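Side-chain contacts in kelch-like protein 7 (Homo sapiens, PDB 3II7), which serves as the substrate-specific adapter of a CUL3-RBX1 E3 ubiquitin ligase, its kelch domain being the part described here: residues 234-238 / 239-243; 243-247 / 248-252. One frame throughout, in Å; residues are numbered along the deposited sequence.

Interaction 1: residues 234-238 / 239-243; sequences MPWKG and VTVKC. With EDO (1,2-ethanediol), chain J; EDO (1,2-ethanediol), chain I.
Trp236 presents the rim of its six-membered ring to the main chain and side chain ahead of it. Trp236 CH2 lies 3.5 Å from Thr240 O, which sits in the ring plane at the edge, and Trp236 CZ3 is 3.7 Å from Val241 CG1, also near that plane; Val241 is modelled in two conformers, and this contact belongs to one of them. Val241 CG1 also meets Met234 SD at 4.2 Å, making a small apolar group with the indole. With CG anti to the backbone N (chi1 176°), the Trp236 side chain is carried forward along the loop, where Gly238 N stands 3.7 Å above one face of the Trp236 ring, offset toward the rim. A beta-carbon on Gly238 would fall only 2.2 Å from Trp236 CH2, so the lack of a side chain there lets the backbone pass so near the ring. Without the indole, as with an alanine here, Val241 CG1 and the Gly238 backbone are likely to lose their aromatic neighbour, leaving a gap between them. Further out, an ethanediol, probably from the crystallisation liquor, brackets Lys237, taking its N-H through O1 (2.9 Å from Lys237 N) and donating from O2 to Lys237 O at 2.9 Å. Backbone hydrogen bonds of Val239 and Thr240 with Phe256, and one between Val241 and Asn193, fix the outgoing arm. The segment is the inter-blade connection of the kelch propeller, running from outer strand 227-230 to inner strand 242-246; Met234 and Trp236 pack on Leu266 of strand 264-269, and Met234 also reaches Trp275 of strand 274-278.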
loop_
_atom_site.group_PDB
_atom_site.type_symbol
_atom_site.label_atom_id
_atom_site.label_comp_id
_atom_site.label_asym_id
_atom_site.label_seq_id
_atom_site.Cartn_x
_atom_site.Cartn_y
_atom_site.Cartn_z
ATOM N N MET A 234 6.990 -1.554 -16.653
ATOM C CA MET A 234 6.234 -2.786 -16.623
ATOM C C MET A 234 5.775 -3.144 -18.017
ATOM O O MET A 234 5.513 -2.260 -18.827
ATOM C CB MET A 234 4.974 -2.646 -15.752
ATOM C CG MET A 234 5.206 -2.523 -14.281
ATOM S SD MET A 234 3.598 -2.457 -13.419
ATOM C CE MET A 234 3.246 -0.781 -13.773
ATOM N N PRO A 235 5.603 -4.460 -18.287
ATOM C CA PRO A 235 5.029 -4.898 -19.585
ATOM C C PRO A 235 3.509 -4.662 -19.754
ATOM O O PRO A 235 2.937 -5.011 -20.804
ATOM C CB PRO A 235 5.363 -6.388 -19.630
ATOM C CG PRO A 235 5.591 -6.791 -18.266
ATOM C CD PRO A 235 6.065 -5.590 -17.482
ATOM N N TRP A 236 2.877 -4.032 -18.758
ATOM C CA TRP A 236 1.438 -3.869 -18.689
ATOM C C TRP A 236 1.177 -2.424 -18.304
ATOM O O TRP A 236 1.822 -1.899 -17.379
ATOM C CB TRP A 236 0.901 -4.786 -17.600
ATOM C CG TRP A 236 -0.585 -4.694 -17.307
ATOM C CD1 TRP A 236 -1.617 -5.319 -17.995
ATOM C CD2 TRP A 236 -1.190 -4.032 -16.209
ATOM N NE1 TRP A 236 -2.810 -5.041 -17.397
ATOM C CE2 TRP A 236 -2.587 -4.246 -16.306
ATOM C CE3 TRP A 236 -0.700 -3.236 -15.156
ATOM C CZ2 TRP A 236 -3.481 -3.724 -15.383
ATOM C CZ3 TRP A 236 -1.609 -2.713 -14.244
ATOM C CH2 TRP A 236 -2.977 -2.961 -14.372
ATOM N N LYS A 237 0.230 -1.804 -18.969
ATOM C CA LYS A 237 -0.150 -0.401 -18.670
ATOM C C LYS A 237 -1.596 -0.345 -18.222
ATOM O O LYS A 237 -2.498 -0.564 -19.019
ATOM C CB LYS A 237 0.025 0.454 -19.917
ATOM C CG LYS A 237 -0.159 1.918 -19.691
ATOM C CD LYS A 237 0.471 2.755 -20.798
ATOM C CE LYS A 237 0.367 4.202 -20.498
ATOM N NZ LYS A 237 0.950 5.032 -21.639
ATOM N N GLY A 238 -1.790 -0.081 -16.935
ATOM C CA GLY A 238 -3.116 0.044 -16.355
ATOM C C GLY A 238 -3.172 1.259 -15.438
ATOM O O GLY A 238 -2.313 2.139 -15.516
ATOM N N VAL A 239 -4.158 1.289 -14.555
ATOM C CA VAL A 239 -4.388 2.474 -13.704
ATOM C C VAL A 239 -4.189 2.227 -12.199
ATOM O O VAL A 239 -4.017 3.180 -11.436
ATOM C CB VAL A 239 -5.777 3.098 -13.976
ATOM C CG1 VAL A 239 -5.843 3.673 -15.419
ATOM C CG2 VAL A 239 -6.941 2.094 -13.700
ATOM N N THR A 240 -4.246 0.964 -11.763
ATOM C CA THR A 240 -3.919 0.638 -10.369
ATOM C C THR A 240 -3.016 -0.585 -10.319
ATOM O O THR A 240 -3.061 -1.456 -11.215
ATOM C CB THR A 240 -5.173 0.441 -9.493
ATOM O OG1 THR A 240 -5.744 -0.853 -9.766
ATOM C CG2 THR A 240 -6.213 1.545 -9.737
ATOM N N VAL A 241 -2.173 -0.641 -9.302
ATOM C CA VAL A 241 -1.374 -1.840 -9.090
ATOM C C VAL A 241 -1.336 -2.219 -7.643
ATOM O O VAL A 241 -1.410 -1.399 -6.753
ATOM C CB VAL A 241 0.054 -1.742 -9.603
ATOM C CG1 VAL A 241 0.104 -1.813 -11.149
ATOM C CG2 VAL A 241 0.710 -0.512 -9.074
ATOM N N LYS A 242 -1.301 -3.525 -7.435
ATOM C CA LYS A 242 -1.171 -4.091 -6.090
ATOM C C LYS A 242 0.139 -4.840 -6.102
ATOM O O LYS A 242 0.278 -5.848 -6.806
ATOM C CB LYS A 242 -2.331 -5.009 -5.769
ATOM C CG LYS A 242 -3.678 -4.302 -5.771
ATOM C CD LYS A 242 -3.776 -3.280 -4.661
ATOM C CE LYS A 242 -5.060 -2.475 -4.767
ATOM N NZ LYS A 242 -5.048 -1.433 -5.863
ATOM N N CYS A 243 1.114 -4.311 -5.348
ATOM C CA CYS A 243 2.541 -4.615 -5.453
ATOM C C CYS A 243 3.130 -4.940 -4.082
ATOM O O CYS A 243 2.762 -4.255 -3.106
ATOM C CB CYS A 243 3.279 -3.334 -5.921
ATOM S SG CYS A 243 2.931 -2.749 -7.583
HETATM C C1 EDO J . -1.791 -3.981 -21.554
HETATM O O1 EDO J . -0.698 -3.073 -21.434
HETATM C C2 EDO J . -2.967 -3.427 -20.794
HETATM O O2 EDO J . -3.312 -2.127 -21.283
HETATM C C1 EDO I . -10.061 -0.881 -8.376
HETATM O O1 EDO I . -10.367 -2.205 -8.814
HETATM C C2 EDO I . -8.602 -0.573 -8.655
HETATM O O2 EDO I . -7.687 -1.397 -7.864
#

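Interaction 2: residues 243-247 / 248-252; sequences CAAVG and SIVYV. With EDO (1,2-ethanediol), chain F.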
loop_
_atom_site.group_PDB
_atom_site.type_symbol
_atom_site.label_atom_id
_atom_site.label_comp_id
_atom_site.label_asym_id
_atom_site.label_seq_id
_atom_site.Cartn_x
_atom_site.Cartn_y
_atom_site.Cartn_z
ATOM N N CYS A 243 1.114 -4.311 -5.348
ATOM C CA CYS A 243 2.541 -4.615 -5.453
ATOM C C CYS A 243 3.130 -4.940 -4.082
ATOM O O CYS A 243 2.762 -4.255 -3.106
ATOM C CB CYS A 243 3.279 -3.334 -5.921
ATOM S SG CYS A 243 2.931 -2.749 -7.583
ATOM N N ALA A 244 4.113 -5.826 -4.033
ATOM C CA ALA A 244 4.888 -6.053 -2.823
ATOM C C ALA A 244 6.246 -6.619 -3.176
ATOM O O ALA A 244 6.373 -7.349 -4.146
ATOM C CB ALA A 244 4.142 -7.035 -1.860
ATOM N N ALA A 245 7.251 -6.313 -2.361
ATOM C CA ALA A 245 8.584 -6.814 -2.582
ATOM C C ALA A 245 8.973 -7.834 -1.531
ATOM O O ALA A 245 8.675 -7.662 -0.320
ATOM C CB ALA A 245 9.605 -5.649 -2.587
ATOM N N VAL A 246 9.611 -8.923 -1.996
ATOM C CA VAL A 246 10.217 -9.909 -1.121
ATOM C C VAL A 246 11.631 -10.120 -1.647
ATOM O O VAL A 246 11.825 -10.476 -2.835
ATOM C CB VAL A 246 9.477 -11.228 -1.095
ATOM C CG1 VAL A 246 10.232 -12.265 -0.213
ATOM C CG2 VAL A 246 8.057 -11.045 -0.571
ATOM N N GLY A 247 12.603 -9.883 -0.794
ATOM C CA GLY A 247 13.983 -9.945 -1.213
ATOM C C GLY A 247 14.236 -8.883 -2.269
ATOM O O GLY A 247 13.845 -7.688 -2.099
ATOM N N SER A 248 14.877 -9.305 -3.360
ATOM C CA SER A 248 15.247 -8.373 -4.409
ATOM C C SER A 248 14.174 -8.290 -5.514
ATOM O O SER A 248 14.352 -7.574 -6.490
ATOM C CB SER A 248 16.580 -8.752 -5.015
ATOM O OG SER A 248 16.549 -10.061 -5.530
ATOM N N ILE A 249 13.067 -9.022 -5.365
ATOM C CA ILE A 249 12.029 -9.070 -6.410
ATOM C C ILE A 249 10.777 -8.292 -6.016
ATOM O O ILE A 249 10.281 -8.423 -4.874
ATOM C CB ILE A 249 11.592 -10.517 -6.751
ATOM C CG1 ILE A 249 12.799 -11.389 -7.009
ATOM C CG2 ILE A 249 10.598 -10.531 -7.942
ATOM C CD1 ILE A 249 13.699 -10.931 -8.198
ATOM N N VAL A 250 10.276 -7.480 -6.947
ATOM C CA VAL A 250 8.990 -6.801 -6.776
ATOM C C VAL A 250 7.931 -7.559 -7.559
ATOM O O VAL A 250 8.106 -7.826 -8.748
ATOM C CB VAL A 250 9.009 -5.349 -7.257
ATOM C CG1 VAL A 250 7.600 -4.704 -7.041
ATOM C CG2 VAL A 250 10.132 -4.554 -6.516
ATOM N N TYR A 251 6.837 -7.905 -6.875
ATOM C CA TYR A 251 5.740 -8.689 -7.459
ATOM C C TYR A 251 4.532 -7.803 -7.628
ATOM O O TYR A 251 4.111 -7.163 -6.669
ATOM C CB TYR A 251 5.372 -9.892 -6.554
ATOM C CG TYR A 251 6.504 -10.841 -6.340
ATOM C CD1 TYR A 251 6.688 -11.943 -7.166
ATOM C CD2 TYR A 251 7.428 -10.622 -5.330
ATOM C CE1 TYR A 251 7.774 -12.822 -6.981
ATOM C CE2 TYR A 251 8.502 -11.493 -5.133
ATOM C CZ TYR A 251 8.677 -12.577 -5.963
ATOM O OH TYR A 251 9.757 -13.413 -5.785
ATOM N N VAL A 252 3.994 -7.747 -8.841
ATOM C CA VAL A 252 2.695 -7.085 -9.110
ATOM C C VAL A 252 1.694 -8.232 -9.263
ATOM O O VAL A 252 1.737 -9.012 -10.239
ATOM C CB VAL A 252 2.712 -6.217 -10.345
ATOM C CG1 VAL A 252 1.363 -5.514 -10.537
ATOM C CG2 VAL A 252 3.877 -5.169 -10.267
HETATM C C1 EDO F . 8.736 -3.436 0.942
HETATM O O1 EDO F . 8.162 -2.119 1.209
HETATM C C2 EDO F . 7.668 -4.531 0.983
HETATM O O2 EDO F . 6.775 -4.493 -0.149
HETATM O O HOH W 1 11.577 -13.174 -3.748
#
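Tyr251 and Ala244 face each other as a hydrogen-bonded antiparallel pair, with Tyr251 N 2.8 Å from Ala244 O and an N-H...O angle of 169°. The return bond, from Ala244 N to Tyr251 O, is 3.0 Å and lies in the carbonyl plane. Ala244 O also sits at the edge of the Tyr251 ring, 3.6 Å from Tyr251 CD2. With Tyr251 CG set beside its backbone N (chi1 -60°), the ring runs toward the turn, where Tyr251 CE2 comes 4.2 Å from Val246 CB and Ile249 CG2 covers part of one face. On the other side of the sheet Ala245 CB meets Val250 CG2 at 4.1 Å. These strands, 242-246 and 249-254, are the two inner strands of one four-stranded blade in the six-bladed kelch propeller. The face bearing Ala245 and Val250 packs on strand 195-199 of the preceding blade, and the face bearing Ala244, Val246 and Tyr251 packs on strand 13-18 of the next. Packing thins toward the type II' turn from Val246 to Ile249. There Gly247 takes a positive phi and is exposed, and the closing bond from Ile249 N to Val246 O stretches to 3.2 Å, the donor standing 43° out of the carbonyl plane. A water molecule joins the two strands at this end: it donates to Val246 O and is hydrogen-bonded to Tyr251 OH at 2.7 Å.

How the interactions relate
Interaction 1 leads directly into interaction 2: Cys243 belongs to both, and strand 242-246 begins in the first and is paired in the second. Their centres lie about 13 Å apart, yet Val252 bridges them, its CG1 packing near Val241 CG1 and its CG2 near Met234 SD. Both are partly buried, with different chemistry. The 234-243 connection has no hydrogen bond between its own halves and relies on an indole, aliphatic groups and backbone bonds to other loops. The 243-252 hairpin rests on four reciprocal backbone bonds, with alanines, branched aliphatic groups and the Tyr251 ring packing against the flanking blades. One joins consecutive blades; the other builds the inner half of a blade.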